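Local coordinates for protein putative mandelate racemase (Zymomonas mobilis, PDB 2OX4) that binds a magnesium ion in an enolase-type barrel and probably acts as a lyase of the mandelate racemase family, perhaps a dehydratase, at residues 211-222 against 236-244; 256-267 against 282-290. One frame throughout, in Å; residues are numbered along the deposited sequence. Where two conformers were deposited one is given.

Interaction 1. Residues 211-222 against 236-244; sequences DIIVENHGHTDL and NIFFYEEIN. With MG (magnesium ion), chain O.
The ring of Phe-239 carries Ile-213 on one face, with CG1 4.0 Å from the ring centroid and close to its normal, a CH-pi contact, while CG2 of the same isoleucine reaches CE1. Phe-238 meets Ile-213 CG1 at its edge, and the carboxylate of Asp-211, turned 25° from the ring plane, stacks obliquely against the ring, with CG near CD1; Arg-127 holds OD2 of that aspartate in a salt bridge. On the Tyr-240 ring, Ile-243 CG2 lies over the centre of one face and Val-214 O at the edge. These side chains lie on and beside two neighbouring parallel strands of the enolase-type barrel, 211-215 and 237-241, joined through helix 222-232 in a beta-alpha-beta crossover. Backbone bonds alternate between them: Val-214 N to Phe-239 O, Glu-241 N to Val-214 O, then Asn-216 N to Glu-241 O. On one side of the pair Val-214 CG1 lies 3.9 Å from Tyr-240 CE1; on the other, Glu-215 and Glu-241 extend to magnesium. Glu-241 is extended beyond CG, whereas Glu-215 bends at chi2 (81°), and their carboxylate planes are turned 58° from each other. The metal takes OE1 of Glu-215 at 2.2 Å and OE2 of Glu-241 at 2.1 Å; shared coordination explains how these two acidic oxygens can sit 3.0 Å apart. Lys-166 pairs with the second oxygen of Glu-241, and Glu-267 completes the protein ligands. Metal-bound water 2 donates to both Glu-215 OE2 and Glu-242 OE1, the latter also salt-bridged to Arg-268, tying a second-shell carboxylate to the site. Beyond the strands, a type I' turn from Asn-216 to His-219 brings Gly-218 N to Glu-242 O, and Thr-220 OG1 donates to Ile-243 O at 2.6 Å, from above the carbonyl plane.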
loop_
_atom_site.group_PDB
_atom_site.type_symbol
_atom_site.label_atom_id
_atom_site.label_comp_id
_atom_site.label_asym_id
_atom_site.label_seq_id
_atom_site.Cartn_x
_atom_site.Cartn_y
_atom_site.Cartn_z
ATOM N N ASP C 211 23.650 7.366 -30.251
ATOM C CA ASP C 211 22.841 7.609 -29.064
ATOM C C ASP C 211 23.419 8.709 -28.181
ATOM O O ASP C 211 24.633 8.896 -28.110
ATOM C CB ASP C 211 22.633 6.317 -28.292
ATOM C CG ASP C 211 21.677 5.382 -29.002
ATOM O OD1 ASP C 211 20.543 5.805 -29.343
ATOM O OD2 ASP C 211 22.067 4.225 -29.228
ATOM N N ILE C 212 22.526 9.446 -27.517
ATOM C CA ILE C 212 22.912 10.550 -26.659
ATOM C C ILE C 212 22.369 10.257 -25.258
ATOM O O ILE C 212 21.163 10.087 -25.086
ATOM C CB ILE C 212 22.311 11.894 -27.156
ATOM C CG1 ILE C 212 22.755 12.189 -28.599
ATOM C CG2 ILE C 212 22.702 13.026 -26.205
ATOM C CD1 ILE C 212 21.972 13.345 -29.273
ATOM N N ILE C 213 23.274 10.198 -24.294
ATOM C CA ILE C 213 22.939 10.095 -22.877
ATOM C C ILE C 213 23.112 11.474 -22.244
ATOM O O ILE C 213 24.120 12.145 -22.465
ATOM C CB ILE C 213 23.886 9.084 -22.189
ATOM C CG1 ILE C 213 23.731 7.697 -22.827
ATOM C CG2 ILE C 213 23.655 9.071 -20.660
ATOM C CD1 ILE C 213 24.976 6.851 -22.720
ATOM N N VAL C 214 22.118 11.906 -21.473
ATOM C CA VAL C 214 22.201 13.180 -20.774
ATOM C C VAL C 214 22.507 12.975 -19.285
ATOM O O VAL C 214 21.789 12.253 -18.591
ATOM C CB VAL C 214 20.917 14.025 -21.004
ATOM C CG1 VAL C 214 20.911 15.267 -20.096
ATOM C CG2 VAL C 214 20.818 14.443 -22.503
ATOM N N GLU C 215 23.575 13.616 -18.818
ATOM C CA GLU C 215 24.115 13.461 -17.467
ATOM C C GLU C 215 23.824 14.730 -16.656
ATOM O O GLU C 215 24.296 15.813 -17.014
ATOM C CB GLU C 215 25.632 13.217 -17.599
ATOM C CG GLU C 215 26.527 13.606 -16.430
ATOM C CD GLU C 215 26.550 12.562 -15.337
ATOM O OE1 GLU C 215 27.523 11.776 -15.265
ATOM O OE2 GLU C 215 25.602 12.527 -14.526
ATOM N N ASN C 216 23.039 14.619 -15.578
ATOM C CA ASN C 216 22.785 15.779 -14.702
ATOM C C ASN C 216 23.733 15.946 -13.500
ATOM O O ASN C 216 23.709 16.990 -12.822
ATOM C CB ASN C 216 21.315 15.818 -14.229
ATOM C CG ASN C 216 20.342 16.309 -15.310
ATOM O OD1 ASN C 216 19.167 16.578 -15.026
ATOM N ND2 ASN C 216 20.812 16.408 -16.541
ATOM N N HIS C 217 24.548 14.920 -13.222
ATOM C CA HIS C 217 25.543 14.961 -12.134
ATOM C C HIS C 217 24.961 15.214 -10.740
ATOM O O HIS C 217 25.657 15.715 -9.855
ATOM C CB HIS C 217 26.649 15.998 -12.420
ATOM C CG HIS C 217 27.826 15.449 -13.170
ATOM N ND1 HIS C 217 28.221 15.939 -14.400
ATOM C CD2 HIS C 217 28.692 14.457 -12.863
ATOM C CE1 HIS C 217 29.279 15.265 -14.820
ATOM N NE2 HIS C 217 29.587 14.362 -13.904
ATOM N N GLY C 218 23.688 14.887 -10.537
ATOM C CA GLY C 218 23.024 15.185 -9.260
ATOM C C GLY C 218 22.907 16.670 -8.925
ATOM O O GLY C 218 22.672 17.023 -7.769
ATOM N N HIS C 219 23.074 17.539 -9.924
ATOM C CA HIS C 219 22.968 18.994 -9.734
ATOM C C HIS C 219 21.518 19.463 -9.688
ATOM O O HIS C 219 21.192 20.476 -9.058
ATOM C CB HIS C 219 23.671 19.724 -10.884
ATOM C CG HIS C 219 25.153 19.530 -10.909
ATOM N ND1 HIS C 219 25.880 19.528 -12.080
ATOM C CD2 HIS C 219 26.044 19.347 -9.906
ATOM C CE1 HIS C 219 27.159 19.349 -11.799
ATOM N NE2 HIS C 219 27.285 19.227 -10.488
ATOM N N THR C 220 20.663 18.741 -10.401
ATOM C CA THR C 220 19.235 19.025 -10.429
ATOM C C THR C 220 18.557 18.326 -9.239
ATOM O O THR C 220 19.197 17.573 -8.502
ATOM C CB THR C 220 18.602 18.543 -11.759
ATOM O OG1 THR C 220 19.043 17.207 -12.057
ATOM C CG2 THR C 220 19.007 19.489 -12.919
ATOM N N ASP C 221 17.274 18.603 -9.047
ATOM C CA ASP C 221 16.434 17.776 -8.184
ATOM C C ASP C 221 15.244 17.275 -8.989
ATOM O O ASP C 221 15.204 17.498 -10.186
ATOM C CB ASP C 221 16.014 18.543 -6.924
ATOM C CG ASP C 221 15.172 19.799 -7.213
ATOM O OD1 ASP C 221 14.553 19.926 -8.299
ATOM O OD2 ASP C 221 15.108 20.669 -6.310
ATOM N N LEU C 222 14.297 16.613 -8.331
ATOM C CA LEU C 222 13.125 16.076 -9.012
ATOM C C LEU C 222 12.485 17.121 -9.920
ATOM O O LEU C 222 12.237 16.865 -11.099
ATOM C CB LEU C 222 12.102 15.565 -7.996
ATOM C CG LEU C 222 10.766 15.082 -8.563
ATOM C CD1 LEU C 222 10.137 14.043 -7.648
ATOM C CD2 LEU C 222 9.820 16.253 -8.780
ATOM N N ASN C 236 15.115 11.956 -28.560
ATOM C CA ASN C 236 15.433 10.531 -28.368
ATOM C C ASN C 236 16.656 10.307 -27.467
ATOM O O ASN C 236 17.721 9.876 -27.917
ATOM C CB ASN C 236 15.581 9.803 -29.722
ATOM C CG ASN C 236 15.801 8.296 -29.567
ATOM O OD1 ASN C 236 16.626 7.702 -30.271
ATOM N ND2 ASN C 236 15.064 7.674 -28.643
ATOM N N ILE C 237 16.494 10.626 -26.189
ATOM C CA ILE C 237 17.577 10.504 -25.217
ATOM C C ILE C 237 17.666 9.046 -24.779
ATOM O O ILE C 237 16.664 8.444 -24.416
ATOM C CB ILE C 237 17.318 11.449 -24.005
ATOM C CG1 ILE C 237 17.148 12.894 -24.488
ATOM C CG2 ILE C 237 18.411 11.325 -22.936
ATOM C CD1 ILE C 237 18.318 13.410 -25.316
ATOM N N PHE C 238 18.872 8.478 -24.838
ATOM C CA PHE C 238 19.079 7.052 -24.617
ATOM C C PHE C 238 18.776 6.716 -23.146
ATOM O O PHE C 238 17.974 5.833 -22.849
ATOM C CB PHE C 238 20.540 6.706 -24.943
ATOM C CG PHE C 238 20.796 5.243 -25.119
ATOM C CD1 PHE C 238 20.132 4.514 -26.107
ATOM C CD2 PHE C 238 21.710 4.591 -24.306
ATOM C CE1 PHE C 238 20.376 3.162 -26.277
ATOM C CE2 PHE C 238 21.960 3.219 -24.460
ATOM C CZ PHE C 238 21.297 2.506 -25.444
ATOM N N PHE C 239 19.425 7.437 -22.241
ATOM C CA PHE C 239 19.009 7.483 -20.845
ATOM C C PHE C 239 19.473 8.764 -20.173
ATOM O O PHE C 239 20.227 9.539 -20.764
ATOM C CB PHE C 239 19.350 6.190 -20.056
ATOM C CG PHE C 239 20.815 5.793 -20.030
ATOM C CD1 PHE C 239 21.725 6.455 -19.200
ATOM C CD2 PHE C 239 21.269 4.705 -20.770
ATOM C CE1 PHE C 239 23.069 6.060 -19.137
ATOM C CE2 PHE C 239 22.618 4.312 -20.718
ATOM C CZ PHE C 239 23.514 4.998 -19.900
ATOM N N TYR C 240 19.011 8.975 -18.945
ATOM C CA TYR C 240 19.040 10.275 -18.279
ATOM C C TYR C 240 19.569 9.976 -16.887
ATOM O O TYR C 240 18.902 9.280 -16.099
ATOM C CB TYR C 240 17.590 10.785 -18.219
ATOM C CG TYR C 240 17.346 12.227 -17.789
ATOM C CD1 TYR C 240 18.306 13.227 -17.960
ATOM C CD2 TYR C 240 16.101 12.587 -17.248
ATOM C CE1 TYR C 240 18.036 14.563 -17.566
ATOM C CE2 TYR C 240 15.825 13.894 -16.856
ATOM C CZ TYR C 240 16.792 14.874 -17.018
ATOM O OH TYR C 240 16.498 16.158 -16.636
ATOM N N GLU C 241 20.777 10.460 -16.605
ATOM C CA GLU C 241 21.612 9.947 -15.506
ATOM C C GLU C 241 21.707 10.924 -14.327
ATOM O O GLU C 241 21.915 12.134 -14.523
ATOM C CB GLU C 241 23.028 9.599 -16.015
ATOM C CG GLU C 241 24.049 9.413 -14.891
ATOM C CD GLU C 241 25.441 9.022 -15.367
ATOM O OE1 GLU C 241 25.588 8.643 -16.546
ATOM O OE2 GLU C 241 26.390 9.078 -14.542
ATOM N N GLU C 242 21.578 10.380 -13.110
ATOM C CA GLU C 242 21.763 11.119 -11.856
ATOM C C GLU C 242 20.984 12.433 -11.810
ATOM O O GLU C 242 21.560 13.520 -11.740
ATOM C CB GLU C 242 23.242 11.332 -11.541
ATOM C CG GLU C 242 23.945 10.093 -10.963
ATOM C CD GLU C 242 24.897 10.461 -9.831
ATOM O OE1 GLU C 242 25.907 11.135 -10.113
ATOM O OE2 GLU C 242 24.637 10.081 -8.664
ATOM N N ILE C 243 19.662 12.321 -11.847
ATOM C CA ILE C 243 18.825 13.501 -12.023
ATOM C C ILE C 243 18.493 14.204 -10.698
ATOM O O ILE C 243 17.911 15.289 -10.691
ATOM C CB ILE C 243 17.554 13.151 -12.786
ATOM C CG1 ILE C 243 16.644 12.245 -11.934
ATOM C CG2 ILE C 243 17.915 12.459 -14.117
ATOM C CD1 ILE C 243 15.254 12.050 -12.529
ATOM N N ASN C 244 18.861 13.582 -9.581
ATOM C CA ASN C 244 18.654 14.196 -8.268
ATOM C C ASN C 244 19.604 13.627 -7.204
ATOM O O ASN C 244 20.613 12.994 -7.532
ATOM C CB ASN C 244 17.181 14.074 -7.846
ATOM C CG ASN C 244 16.796 12.653 -7.460
ATOM O OD1 ASN C 244 17.458 11.690 -7.848
ATOM N ND2 ASN C 244 15.734 12.523 -6.672
HETATM MG MG MG O . 27.902 10.238 -13.686
HETATM O O HOH W 1 19.839 8.391 -28.241
HETATM O O HOH W 2 26.668 11.589 -12.441
HETATM O O HOH W 3 29.742 11.454 -12.839
HETATM O O HOH W 4 29.450 9.339 -14.775
#

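Interaction 2. Residues 256-267 against 282-290; sequences KKKIDIPLASGE and RSIDVIQPD. With MG (magnesium ion), chain O.
Strands 263-265 and 286-287 run parallel, with Ala-264 opposite Val-286 at a CA-CA separation of 4.7 Å and Ser-265 opposite Ile-287. They form a beta-alpha-beta unit of the enolase-type barrel, connected by helix 271-280. Leu-263 O accepts from both Asp-285 N and Val-286 N, and Ser-265 O receives Gln-288 N from above its carbonyl plane. At the start of the pair, Asp-285 gathers a salt-bridge network. Its OD1 uses the syn lone pair for Lys-256 NZ at 2.7 Å and the anti lone pair for Leu-263 N at 2.9 Å, while OD2 is gripped end-on by NH1 and NH2 of Arg-282, lying in the guanidinium plane. Bends at chi3 and chi4 (-95° and -72°) turn the lysine ammonium onto the carboxylate. Replacing Asp-285 with an asparagine would probably leave Lys-256 NZ and Arg-282 NH2, 4.6 Å apart, without the negative charge that reconciles them. Further along, Ala-264 CB packs on Val-286 CB, and Ile-284 CD1 touches Ser-265 CB. Gly-266 sits so close to Gln-288 that any CB would clash with its carbonyl carbon. Glu-267 follows, with the Tyr-44 hydroxyl hydrogen-bonded to OE2; this oxygen also accepts from metal-bound water 3, while OE1 binds magnesium at 2.1 Å.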
loop_
_atom_site.group_PDB
_atom_site.type_symbol
_atom_site.label_atom_id
_atom_site.label_comp_id
_atom_site.label_asym_id
_atom_site.label_seq_id
_atom_site.Cartn_x
_atom_site.Cartn_y
_atom_site.Cartn_z
ATOM N N LYS C 256 10.006 9.416 -11.967
ATOM C CA LYS C 256 9.666 8.516 -13.083
ATOM C C LYS C 256 8.199 8.602 -13.498
ATOM O O LYS C 256 7.871 8.377 -14.662
ATOM C CB LYS C 256 10.039 7.068 -12.776
ATOM C CG LYS C 256 9.759 6.104 -13.931
ATOM C CD LYS C 256 10.331 4.709 -13.684
ATOM C CE LYS C 256 11.707 4.554 -14.326
ATOM N NZ LYS C 256 11.581 4.476 -15.817
ATOM N N LYS C 257 7.314 8.948 -12.558
ATOM C CA LYS C 257 5.917 9.220 -12.911
ATOM C C LYS C 257 5.746 10.276 -14.016
ATOM O O LYS C 257 4.802 10.204 -14.796
ATOM C CB LYS C 257 5.083 9.611 -11.687
ATOM C CG LYS C 257 4.958 8.516 -10.627
ATOM C CD LYS C 257 4.221 9.033 -9.394
ATOM C CE LYS C 257 4.068 7.910 -8.351
ATOM N NZ LYS C 257 3.500 8.439 -7.087
ATOM N N LYS C 258 6.666 11.237 -14.080
ATOM C CA LYS C 258 6.518 12.367 -14.997
ATOM C C LYS C 258 7.594 12.418 -16.083
ATOM O O LYS C 258 7.628 13.366 -16.867
ATOM C CB LYS C 258 6.487 13.695 -14.223
ATOM C CG LYS C 258 5.411 13.785 -13.140
ATOM C CD LYS C 258 4.017 13.882 -13.729
ATOM C CE LYS C 258 3.038 14.465 -12.705
ATOM N NZ LYS C 258 1.757 14.867 -13.339
ATOM N N ILE C 259 8.465 11.407 -16.122
ATOM C CA ILE C 259 9.598 11.376 -17.072
ATOM C C ILE C 259 9.506 10.095 -17.895
ATOM O O ILE C 259 9.429 9.003 -17.333
ATOM C CB ILE C 259 10.997 11.455 -16.362
ATOM C CG1 ILE C 259 11.180 12.796 -15.642
ATOM C CG2 ILE C 259 12.170 11.207 -17.384
ATOM C CD1 ILE C 259 12.411 12.856 -14.739
ATOM N N ASP C 260 9.506 10.207 -19.217
ATOM C CA ASP C 260 9.421 9.003 -20.042
ATOM C C ASP C 260 10.769 8.440 -20.493
ATOM O O ASP C 260 10.857 7.282 -20.925
ATOM C CB ASP C 260 8.455 9.206 -21.209
ATOM C CG ASP C 260 7.003 9.180 -20.759
ATOM O OD1 ASP C 260 6.674 8.354 -19.880
ATOM O OD2 ASP C 260 6.199 9.994 -21.261
ATOM N N ILE C 261 11.817 9.249 -20.363
ATOM C CA ILE C 261 13.154 8.849 -20.806
ATOM C C ILE C 261 13.648 7.839 -19.754
ATOM O O ILE C 261 13.445 8.078 -18.557
ATOM C CB ILE C 261 14.113 10.064 -20.769
ATOM C CG1 ILE C 261 13.577 11.248 -21.595
ATOM C CG2 ILE C 261 15.519 9.670 -21.188
ATOM C CD1 ILE C 261 14.359 12.523 -21.379
ATOM N N PRO C 262 14.292 6.726 -20.181
ATOM C CA PRO C 262 14.856 5.796 -19.187
ATOM C C PRO C 262 15.818 6.476 -18.224
ATOM O O PRO C 262 16.595 7.354 -18.620
ATOM C CB PRO C 262 15.616 4.764 -20.031
ATOM C CG PRO C 262 14.904 4.810 -21.388
ATOM C CD PRO C 262 14.547 6.279 -21.566
ATOM N N LEU C 263 15.747 6.075 -16.960
ATOM C CA LEU C 263 16.565 6.691 -15.904
ATOM C C LEU C 263 17.764 5.825 -15.540
ATOM O O LEU C 263 17.674 4.587 -15.512
ATOM C CB LEU C 263 15.725 6.966 -14.652
ATOM C CG LEU C 263 14.513 7.887 -14.842
ATOM C CD1 LEU C 263 13.874 8.182 -13.468
ATOM C CD2 LEU C 263 14.952 9.191 -15.526
ATOM N N ALA C 264 18.881 6.487 -15.250
ATOM C CA ALA C 264 20.106 5.799 -14.817
ATOM C C ALA C 264 20.689 6.389 -13.538
ATOM O O ALA C 264 20.613 7.602 -13.302
ATOM C CB ALA C 264 21.156 5.846 -15.910
ATOM N N SER C 265 21.295 5.532 -12.721
ATOM C CA SER C 265 21.953 5.983 -11.495
ATOM C C SER C 265 22.803 4.858 -10.925
ATOM O O SER C 265 22.524 3.692 -11.162
ATOM C CB SER C 265 20.919 6.371 -10.440
ATOM O OG SER C 265 21.557 7.036 -9.364
ATOM N N GLY C 266 23.834 5.208 -10.160
ATOM C CA GLY C 266 24.532 4.175 -9.427
ATOM C C GLY C 266 25.861 4.548 -8.839
ATOM O O GLY C 266 26.323 3.866 -7.940
ATOM N N GLU C 267 26.509 5.592 -9.359
ATOM C CA GLU C 267 27.849 5.902 -8.866
ATOM C C GLU C 267 27.820 6.388 -7.425
ATOM O O GLU C 267 28.828 6.316 -6.734
ATOM C CB GLU C 267 28.566 6.914 -9.761
ATOM C CG GLU C 267 27.989 8.321 -9.705
ATOM C CD GLU C 267 28.486 9.151 -10.857
ATOM O OE1 GLU C 267 27.923 9.011 -11.965
ATOM O OE2 GLU C 267 29.449 9.919 -10.659
ATOM N N ARG C 282 11.266 -0.070 -8.845
ATOM C CA ARG C 282 11.595 -0.156 -10.279
ATOM C C ARG C 282 11.871 1.221 -10.923
ATOM O O ARG C 282 11.403 1.520 -12.024
ATOM C CB ARG C 282 10.537 -0.989 -11.044
ATOM C CG ARG C 282 10.873 -1.343 -12.521
ATOM C CD ARG C 282 12.282 -1.893 -12.685
ATOM N NE ARG C 282 12.731 -2.058 -14.083
ATOM C CZ ARG C 282 12.984 -1.059 -14.936
ATOM N NH1 ARG C 282 13.457 -1.331 -16.152
ATOM N NH2 ARG C 282 12.774 0.210 -14.590
ATOM N N SER C 283 12.608 2.074 -10.215
ATOM C CA SER C 283 12.763 3.455 -10.646
ATOM C C SER C 283 14.004 3.706 -11.511
ATOM O O SER C 283 14.120 4.779 -12.096
ATOM C CB SER C 283 12.772 4.396 -9.434
ATOM O OG SER C 283 13.805 4.027 -8.537
ATOM N N ILE C 284 14.933 2.745 -11.548
ATOM C CA ILE C 284 16.167 2.849 -12.377
ATOM C C ILE C 284 16.108 1.802 -13.495
ATOM O O ILE C 284 15.894 0.604 -13.233
ATOM C CB ILE C 284 17.465 2.601 -11.552
ATOM C CG1 ILE C 284 17.603 3.610 -10.403
ATOM C CG2 ILE C 284 18.688 2.758 -12.428
ATOM C CD1 ILE C 284 18.813 3.350 -9.505
ATOM N N ASP C 285 16.297 2.256 -14.734
ATOM C CA ASP C 285 16.324 1.374 -15.909
ATOM C C ASP C 285 17.724 0.830 -16.195
ATOM O O ASP C 285 17.885 -0.296 -16.682
ATOM C CB ASP C 285 15.779 2.141 -17.120
ATOM C CG ASP C 285 14.332 2.564 -16.912
ATOM O OD1 ASP C 285 14.083 3.771 -16.711
ATOM O OD2 ASP C 285 13.463 1.664 -16.874
ATOM N N VAL C 286 18.734 1.638 -15.903
ATOM C CA VAL C 286 20.128 1.246 -16.134
ATOM C C VAL C 286 20.898 1.615 -14.883
ATOM O O VAL C 286 21.022 2.795 -14.553
ATOM C CB VAL C 286 20.754 1.982 -17.366
ATOM C CG1 VAL C 286 22.244 1.595 -17.538
ATOM C CG2 VAL C 286 19.964 1.679 -18.662
ATOM N N ILE C 287 21.360 0.615 -14.144
ATOM C CA ILE C 287 22.111 0.892 -12.924
ATOM C C ILE C 287 23.585 1.050 -13.237
ATOM O O ILE C 287 24.118 0.394 -14.146
ATOM C CB ILE C 287 21.936 -0.193 -11.838
ATOM C CG1 ILE C 287 22.230 -1.588 -12.404
ATOM C CG2 ILE C 287 20.523 -0.098 -11.188
ATOM C CD1 ILE C 287 22.605 -2.603 -11.332
ATOM N N GLN C 288 24.244 1.919 -12.475
ATOM C CA GLN C 288 25.625 2.282 -12.769
ATOM C C GLN C 288 26.547 2.137 -11.565
ATOM O O GLN C 288 27.229 3.096 -11.199
ATOM C CB GLN C 288 25.695 3.716 -13.332
ATOM C CG GLN C 288 24.837 3.956 -14.606
ATOM C CD GLN C 288 24.658 5.434 -14.911
ATOM O OE1 GLN C 288 24.281 6.207 -14.043
ATOM N NE2 GLN C 288 24.927 5.829 -16.152
ATOM N N PRO C 289 26.605 0.930 -10.953
ATOM C CA PRO C 289 27.490 0.786 -9.800
ATOM C C PRO C 289 28.935 0.961 -10.268
ATOM O O PRO C 289 29.261 0.607 -11.414
ATOM C CB PRO C 289 27.261 -0.666 -9.363
ATOM C CG PRO C 289 26.775 -1.354 -10.567
ATOM C CD PRO C 289 25.971 -0.348 -11.319
ATOM N N ASP C 290 29.762 1.541 -9.412
ATOM C CA ASP C 290 31.208 1.610 -9.624
ATOM C C ASP C 290 31.843 0.441 -8.877
ATOM O O ASP C 290 31.627 0.278 -7.670
ATOM C CB ASP C 290 31.729 2.954 -9.079
ATOM C CG ASP C 290 33.201 3.222 -9.433
ATOM O OD1 ASP C 290 34.070 2.388 -9.127
ATOM O OD2 ASP C 290 33.488 4.285 -10.007
HETATM MG MG MG O . 27.902 10.238 -13.686
HETATM O O HOH W 5 28.714 2.291 -6.841
HETATM O O HOH W 6 25.660 7.165 -11.783
HETATM O O HOH W 3 29.742 11.454 -12.839
HETATM O O HOH W 2 26.668 11.589 -12.441
HETATM O O HOH W 4 29.450 9.339 -14.775
#

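How the interactions relate
Interactions 1 and 2 illustrate how two crossovers, separated by the one through helix 250-258, build part of a barrel wall around a site at the strand ends. Both are buried, and they share one sheet: strand 237-241 of interaction 1 borders strand 263-265 of interaction 2, with Tyr-240 O and Ala-264 N 2.9 Å apart in a probable hydrogen bond. Chemistry shifts with place. Aromatic and aliphatic side chains dominate the early part of interaction 1, whereas interaction 2 begins with a charged network. At the C-terminal ends of their strands both turn acidic: interaction 1 supplies two magnesium ligands, interaction 2 the third. Gln-288 NE2, also bonded to Gln-315, reaches Glu-241 OE1 in a weak hydrogen bond, joining the two contacts.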